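Local coordinates for protein methylxanthine N1-demethylase NdmA (Pseudomonas putida, PDB 6ICN) that catalyses the N1-demethylation of caffeine to theobromine and formaldehyde, as a Rieske oxygenase that uses dioxygen and NADH, at residues F216-F220 with T244-P248; F249-L253 with V265-S270; F281-A285 with H296-N300. All coordinates share one frame; numbering follows the deposited sequence.

Contact 1: F216-F220 with T244-P248; sequences FNGQF and TCSMP
Phe220 and Cys245 form an antiparallel hydrogen-bonded pair where strands 219-225 and 239-246 lie edge to edge. Phe220 N donates a hydrogen bond to Cys245 O at 2.9 Å, and Cys245 N donates one back to Phe220 O. Met247 N donates a third, nearly straight hydrogen bond to Gly218 O (3.0 Å, 169° at the hydrogen). Gly218 belongs to a type I' turn, and its positive phi suits glycine.

Two waters extend the polar network. One donates to both Gly218 O and Met247 O. The other accepts from Gln219 NE2, 3.0 Å away, and also bonds Ser246 OG, which has a second partner in Tyr156 N.

The Gln219 chain, extended beyond CG, crosses Thr244 at a slant. Its OE1 lies 3.2 Å from Thr244 CG2 and is hydrogen-bonded to Arg221. An alanine here is likely to leave Arg221 without this acceptor and Thr244 CG2 without its amide cover.

On the face of Phe220 and Cys245, opposite Gln219 and Ser246, the two CB atoms meet at 4.1 Å. Met247 bends (chi2 -71°), bringing SD obliquely to the Phe220 ring in a Met-aromatic contact. Thus one face is amide and water, the other sulfur and aromatic carbon.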
# COMPACT_ATOMS: atom_id res chain seq x y z
N PHE A 216 36.86 -26.54 24.54
CA PHE A 216 36.57 -27.64 25.46
C PHE A 216 35.18 -28.17 25.14
O PHE A 216 34.21 -27.39 25.10
CB PHE A 216 36.65 -27.16 26.92
CG PHE A 216 36.52 -28.28 27.92
CD1 PHE A 216 37.58 -29.13 28.16
CD2 PHE A 216 35.34 -28.47 28.61
CE1 PHE A 216 37.47 -30.16 29.08
CE2 PHE A 216 35.22 -29.50 29.53
CZ PHE A 216 36.28 -30.34 29.76
N ASN A 217 35.09 -29.47 24.88
CA ASN A 217 33.81 -30.14 24.64
C ASN A 217 33.03 -29.49 23.50
O ASN A 217 31.81 -29.37 23.55
CB ASN A 217 32.95 -30.17 25.91
CG ASN A 217 33.48 -31.14 26.95
OD1 ASN A 217 34.32 -32.00 26.66
ND2 ASN A 217 32.98 -31.02 28.18
N GLY A 218 33.75 -29.08 22.45
CA GLY A 218 33.09 -28.47 21.31
C GLY A 218 32.60 -27.05 21.55
O GLY A 218 31.75 -26.57 20.78
N GLN A 219 33.12 -26.38 22.57
CA GLN A 219 32.75 -25.02 22.91
C GLN A 219 33.99 -24.13 22.92
O GLN A 219 35.07 -24.57 23.32
CB GLN A 219 32.08 -24.94 24.29
CG GLN A 219 30.98 -25.98 24.49
CD GLN A 219 30.62 -26.15 25.95
OE1 GLN A 219 31.38 -25.76 26.84
NE2 GLN A 219 29.46 -26.74 26.21
N PHE A 220 33.83 -22.88 22.49
CA PHE A 220 34.81 -21.85 22.77
C PHE A 220 34.46 -21.21 24.11
O PHE A 220 33.32 -20.79 24.32
CB PHE A 220 34.84 -20.80 21.66
CG PHE A 220 36.09 -20.81 20.82
CD1 PHE A 220 37.32 -21.12 21.38
CD2 PHE A 220 36.04 -20.48 19.47
CE1 PHE A 220 38.48 -21.12 20.61
CE2 PHE A 220 37.20 -20.48 18.69
CZ PHE A 220 38.41 -20.80 19.26
N THR A 244 30.42 -19.07 26.75
CA THR A 244 30.50 -20.48 26.40
C THR A 244 29.81 -20.63 25.05
O THR A 244 28.58 -20.53 24.97
CB THR A 244 29.83 -21.37 27.44
OG1 THR A 244 30.37 -21.08 28.73
CG2 THR A 244 30.05 -22.83 27.10
N CYS A 245 30.59 -20.85 24.00
CA CYS A 245 30.07 -20.80 22.64
C CYS A 245 30.06 -22.21 22.06
O CYS A 245 31.11 -22.71 21.64
CB CYS A 245 30.90 -19.86 21.77
SG CYS A 245 31.05 -18.17 22.43
N SER A 246 28.89 -22.84 22.05
CA SER A 246 28.74 -24.16 21.44
C SER A 246 28.88 -24.05 19.93
O SER A 246 28.05 -23.43 19.26
CB SER A 246 27.40 -24.77 21.82
OG SER A 246 27.31 -24.99 23.22
N MET A 247 29.93 -24.64 19.37
CA MET A 247 30.19 -24.49 17.93
C MET A 247 29.11 -25.18 17.13
O MET A 247 28.68 -26.27 17.52
CB MET A 247 31.57 -25.03 17.55
CG MET A 247 32.70 -24.24 18.19
SD MET A 247 32.85 -22.58 17.44
CE MET A 247 33.52 -23.02 15.86
N PRO A 248 28.70 -24.59 16.01
CA PRO A 248 29.24 -23.38 15.37
C PRO A 248 28.54 -22.05 15.65
O PRO A 248 29.17 -21.02 15.42
CB PRO A 248 29.11 -23.68 13.89
CG PRO A 248 27.90 -24.57 13.80
CD PRO A 248 27.83 -25.35 15.08
O HOH W 1 29.34 -28.09 19.47
O HOH W 2 27.91 -27.80 23.88

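Contact 2: F249-L253 with V265-S270. With CFF (caffeine), chain F.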
# COMPACT_ATOMS: atom_id res chain seq x y z
N PHE A 249 27.28 -22.04 16.08
CA PHE A 249 26.53 -20.78 16.01
C PHE A 249 25.86 -20.35 17.31
O PHE A 249 25.15 -19.33 17.30
CB PHE A 249 25.45 -20.86 14.91
CG PHE A 249 26.01 -21.09 13.53
CD1 PHE A 249 27.11 -20.37 13.07
CD2 PHE A 249 25.42 -22.02 12.70
CE1 PHE A 249 27.63 -20.61 11.80
CE2 PHE A 249 25.92 -22.26 11.42
CZ PHE A 249 27.04 -21.55 10.97
N ALA A 250 26.03 -21.07 18.40
CA ALA A 250 25.33 -20.73 19.64
C ALA A 250 26.28 -20.03 20.60
O ALA A 250 27.42 -20.46 20.78
CB ALA A 250 24.76 -21.98 20.30
N ILE A 251 25.80 -18.96 21.23
CA ILE A 251 26.58 -18.20 22.20
C ILE A 251 25.81 -18.10 23.52
O ILE A 251 24.69 -17.58 23.55
CB ILE A 251 26.93 -16.80 21.69
CG1 ILE A 251 27.77 -16.90 20.41
CG2 ILE A 251 27.66 -15.98 22.77
CD1 ILE A 251 27.71 -15.63 19.60
N ASN A 252 26.43 -18.57 24.61
CA ASN A 252 25.91 -18.40 25.95
C ASN A 252 26.80 -17.38 26.66
O ASN A 252 27.99 -17.63 26.89
CB ASN A 252 25.89 -19.73 26.71
CG ASN A 252 25.20 -19.62 28.06
OD1 ASN A 252 23.99 -19.83 28.17
ND2 ASN A 252 25.97 -19.30 29.10
N LEU A 253 26.24 -16.20 26.96
CA LEU A 253 26.99 -15.12 27.60
C LEU A 253 26.43 -14.88 29.00
O LEU A 253 25.29 -14.42 29.16
CB LEU A 253 26.92 -13.84 26.76
CG LEU A 253 27.44 -12.56 27.42
CD1 LEU A 253 28.90 -12.72 27.89
CD2 LEU A 253 27.33 -11.37 26.45
N VAL A 265 21.92 -13.50 31.75
CA VAL A 265 22.44 -14.45 30.77
C VAL A 265 21.78 -14.19 29.42
O VAL A 265 20.55 -14.07 29.34
CB VAL A 265 22.18 -15.91 31.20
CG1 VAL A 265 22.82 -16.88 30.22
CG2 VAL A 265 22.69 -16.15 32.63
N LEU A 266 22.59 -14.11 28.37
CA LEU A 266 22.11 -13.97 27.01
C LEU A 266 22.46 -15.23 26.23
O LEU A 266 23.63 -15.63 26.18
CB LEU A 266 22.71 -12.75 26.31
CG LEU A 266 22.48 -11.42 27.01
CD1 LEU A 266 23.47 -10.40 26.47
CD2 LEU A 266 21.04 -10.94 26.78
N PHE A 267 21.46 -15.86 25.63
CA PHE A 267 21.68 -17.05 24.82
C PHE A 267 21.22 -16.72 23.41
O PHE A 267 20.02 -16.50 23.17
CB PHE A 267 20.93 -18.25 25.40
CG PHE A 267 21.04 -19.51 24.58
CD1 PHE A 267 22.19 -20.30 24.64
CD2 PHE A 267 20.00 -19.91 23.76
CE1 PHE A 267 22.27 -21.47 23.90
CE2 PHE A 267 20.08 -21.08 23.00
CZ PHE A 267 21.22 -21.87 23.07
N ASN A 268 22.17 -16.63 22.49
CA ASN A 268 21.86 -16.23 21.12
C ASN A 268 22.30 -17.34 20.17
O ASN A 268 23.44 -17.82 20.26
CB ASN A 268 22.55 -14.90 20.77
CG ASN A 268 22.00 -14.29 19.49
OD1 ASN A 268 22.56 -14.51 18.41
ND2 ASN A 268 20.88 -13.53 19.59
N VAL A 269 21.41 -17.75 19.27
CA VAL A 269 21.75 -18.77 18.29
C VAL A 269 21.08 -18.45 16.95
O VAL A 269 19.94 -17.97 16.90
CB VAL A 269 21.38 -20.18 18.81
CG1 VAL A 269 19.87 -20.28 19.19
CG2 VAL A 269 21.79 -21.28 17.82
N SER A 270 21.80 -18.70 15.86
CA SER A 270 21.33 -18.40 14.51
C SER A 270 20.96 -19.70 13.79
O SER A 270 21.75 -20.64 13.76
CB SER A 270 22.40 -17.67 13.68
OG SER A 270 22.83 -16.47 14.28
N1 CFF F . 25.40 -8.39 22.75
C2 CFF F . 25.93 -8.03 23.96
C10 CFF F . 26.27 -8.85 21.69
C6 CFF F . 24.08 -8.32 22.54
N3 CFF F . 25.12 -7.60 24.96
O11 CFF F . 27.11 -8.09 24.14
C12 CFF F . 25.68 -7.20 26.25
C4 CFF F . 23.79 -7.52 24.75
C5 CFF F . 23.26 -7.88 23.57
N9 CFF F . 22.78 -7.13 25.55
O13 CFF F . 23.62 -8.64 21.48
N7 CFF F . 21.93 -7.73 23.64
C8 CFF F . 21.63 -7.26 24.86
C14 CFF F . 20.78 -7.92 22.77
O HOH W 3 25.20 -16.91 15.01
O HOH W 4 24.66 -16.53 17.25
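Leu253 and Leu266 are paired across the hairpin of strands 250-257 and 263-274, as an antiparallel hydrogen-bonded pair. Leu253 N bonds to Leu266 O and Leu266 N to Leu253 O, both at 2.8 Å. Ile251 and Asn268 make the next such pair. The short segments 250-253 and 265-270 run almost exactly antiparallel, at 172°.

The side chain of Leu266 can be followed outward. Its CB sits near Leu253 O. With CG set beside the backbone N (chi1 -57°), the tip reaches the caffeine. There the two methyls part. CD1 touches Leu253 CD2 at 4.0 Å, the two leucines lying side by side and pointing the same way. The same CD1 sits over the face of the caffeine ring, 3.4 Å from C4, and caffeine N9 is nearly as near. CD2 meets caffeine C8 more loosely. Leu253 CD2 also approaches caffeine O11.

The opposite face carries Ala250, Asn252, Phe267 and Val269. Ala250 CB packs on Val269 CG2 at 3.9 Å. Asn252 crosses Phe267 at about a right angle, with OD1 4.0 Å from Phe267 CD1. That oxygen takes its hydrogen bond from Ser158 N.

At the Phe249 end a water sits between the segments. It lies 2.8 Å from Phe249 O and also reaches Asn268 OD1. Asn268 ND2 is held by Tyr173, and Ser270 OG is hydrogen-bonded to Asn280 OD1.

The backbone bonds set the register, and the chemistry of the faces differs along it. The leucine pair offers an apolar surface to the flat xanthine. Farther along the same face, water and the Asn268 amide meet polar atoms, though Ser270 N stays buried without a partner.

Contact 3: F281-A285 with H296-N300; sequences FLIFA and HIAFN. With CFF (caffeine), chain F.
Phe284 of strand 277-286 meets three residues of helix 293-313, and its ring carries most of the contact. Apolar packing comes first. The ring edge faces Ile297, with CE1 3.9 Å from Ile297 CG1. Phe284 CE2 also lies 3.5 Å from His296 CB, which comes in obliquely. The Phe284 and His296 rings are oblique, their planes at 45°. His296 NE2 is hydrogen-bonded to Asp291 OD2. Phe284 CG stands between the backbone N and the carbonyl carbon, chi1 67°, which carries the ring across to the helix.

The amide of Asn300 forms the second group. Its ND2 approaches Phe284 CD1 at 3.4 Å, with amide and ring planes 73° apart. Leu282 crosses Asn300 at about a right angle, and its CD2 touches the same ND2. Gln170 on strand 166-175 accepts a hydrogen bond from this nitrogen.

Ligand contact is the third. Asn300 OD1 lies 3.0 Å from caffeine C8 and also close to the C14 methyl. Phe299 brings its ring edge to C8.

A long helix packed on an antiparallel sheet is consistent with the helix-grip fold of Rieske oxygenase catalytic domains, and here Asn300 lines the caffeine pocket.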
# COMPACT_ATOMS: atom_id res chain seq x y z
N PHE A 281 17.58 -16.37 17.26
CA PHE A 281 16.87 -16.57 18.51
C PHE A 281 17.67 -15.96 19.65
O PHE A 281 18.89 -16.15 19.74
CB PHE A 281 16.64 -18.07 18.77
CG PHE A 281 15.87 -18.77 17.67
CD1 PHE A 281 16.54 -19.25 16.54
CD2 PHE A 281 14.49 -18.94 17.76
CE1 PHE A 281 15.84 -19.90 15.52
CE2 PHE A 281 13.78 -19.59 16.73
CZ PHE A 281 14.44 -20.06 15.61
N LEU A 282 16.99 -15.22 20.53
CA LEU A 282 17.56 -14.75 21.78
C LEU A 282 16.68 -15.22 22.94
O LEU A 282 15.46 -14.99 22.94
CB LEU A 282 17.67 -13.21 21.83
CG LEU A 282 18.22 -12.69 23.18
CD1 LEU A 282 19.69 -13.07 23.34
CD2 LEU A 282 18.02 -11.18 23.34
N ILE A 283 17.30 -15.89 23.89
CA ILE A 283 16.69 -16.20 25.18
C ILE A 283 17.52 -15.48 26.23
O ILE A 283 18.75 -15.53 26.19
CB ILE A 283 16.68 -17.71 25.45
CG1 ILE A 283 16.06 -18.47 24.28
CG2 ILE A 283 15.91 -18.02 26.74
CD1 ILE A 283 16.07 -19.97 24.46
N PHE A 284 16.86 -14.80 27.17
CA PHE A 284 17.64 -14.14 28.21
C PHE A 284 17.06 -14.45 29.58
O PHE A 284 15.85 -14.63 29.74
CB PHE A 284 17.78 -12.60 27.99
CG PHE A 284 16.49 -11.84 28.11
CD1 PHE A 284 15.66 -11.68 27.02
CD2 PHE A 284 16.13 -11.27 29.32
CE1 PHE A 284 14.48 -10.96 27.14
CE2 PHE A 284 14.94 -10.57 29.46
CZ PHE A 284 14.11 -10.41 28.36
N ALA A 285 17.96 -14.54 30.56
CA ALA A 285 17.61 -14.92 31.92
C ALA A 285 18.18 -13.91 32.88
O ALA A 285 19.28 -13.38 32.66
CB ALA A 285 18.13 -16.31 32.28
N HIS A 296 13.66 -5.09 29.19
CA HIS A 296 14.77 -5.82 28.60
C HIS A 296 14.53 -6.12 27.13
O HIS A 296 15.45 -6.00 26.31
CB HIS A 296 15.00 -7.10 29.41
CG HIS A 296 15.33 -6.80 30.83
ND1 HIS A 296 16.58 -6.34 31.22
CD2 HIS A 296 14.56 -6.76 31.94
CE1 HIS A 296 16.57 -6.10 32.51
NE2 HIS A 296 15.35 -6.33 32.98
N ILE A 297 13.30 -6.52 26.77
CA ILE A 297 13.01 -6.83 25.37
C ILE A 297 13.22 -5.60 24.51
O ILE A 297 13.82 -5.67 23.43
CB ILE A 297 11.57 -7.38 25.22
CG1 ILE A 297 11.47 -8.76 25.87
CG2 ILE A 297 11.19 -7.47 23.73
CD1 ILE A 297 10.02 -9.22 26.13
N ALA A 298 12.77 -4.43 24.99
CA ALA A 298 12.95 -3.22 24.20
C ALA A 298 14.44 -2.90 24.03
O ALA A 298 14.87 -2.49 22.94
CB ALA A 298 12.22 -2.05 24.86
N PHE A 299 15.23 -3.09 25.10
CA PHE A 299 16.67 -2.85 25.02
C PHE A 299 17.33 -3.82 24.04
O PHE A 299 18.12 -3.40 23.18
CB PHE A 299 17.29 -2.99 26.40
CG PHE A 299 18.76 -2.70 26.41
CD1 PHE A 299 19.22 -1.40 26.44
CD2 PHE A 299 19.68 -3.74 26.35
CE1 PHE A 299 20.58 -1.13 26.42
CE2 PHE A 299 21.04 -3.47 26.34
CZ PHE A 299 21.49 -2.17 26.38
N ASN A 300 17.02 -5.11 24.14
CA ASN A 300 17.58 -6.07 23.18
C ASN A 300 17.21 -5.70 21.75
O ASN A 300 18.05 -5.75 20.85
CB ASN A 300 17.10 -7.50 23.50
CG ASN A 300 17.60 -8.00 24.84
OD1 ASN A 300 18.67 -7.59 25.30
ND2 ASN A 300 16.82 -8.86 25.48
N1 CFF F . 25.40 -8.39 22.75
C2 CFF F . 25.93 -8.03 23.96
C10 CFF F . 26.27 -8.85 21.69
C6 CFF F . 24.08 -8.32 22.54
N3 CFF F . 25.12 -7.60 24.96
O11 CFF F . 27.11 -8.09 24.14
C12 CFF F . 25.68 -7.20 26.25
C4 CFF F . 23.79 -7.52 24.75
C5 CFF F . 23.26 -7.88 23.57
N9 CFF F . 22.78 -7.13 25.55
O13 CFF F . 23.62 -8.64 21.48
N7 CFF F . 21.93 -7.73 23.64
C8 CFF F . 21.63 -7.26 24.86
C14 CFF F . 20.78 -7.92 22.77

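How the contacts relate
All three contacts are buried and reach one antiparallel sheet. Contact 2 lies nearest the centre of the chain, its own centre about 7 Å away, against about 13 and 15 Å for contacts 1 and 3. Those two each include a partly exposed residue. Contacts 1 and 2 join neighbouring strands, while contact 3 sets a helix against the sheet. Contacts 1 and 2 touch through Thr244 N and Asn252 O, a probable hydrogen bond. Contacts 2 and 3 meet through Phe267 N and Ile283 O, another. Contacts 1 and 3 do not touch. Backbone pairing dominates the first two, side-chain packing the third. Contact 2 touches caffeine with leucine methyls, contact 3 with an asparagine amide and a phenylalanine edge.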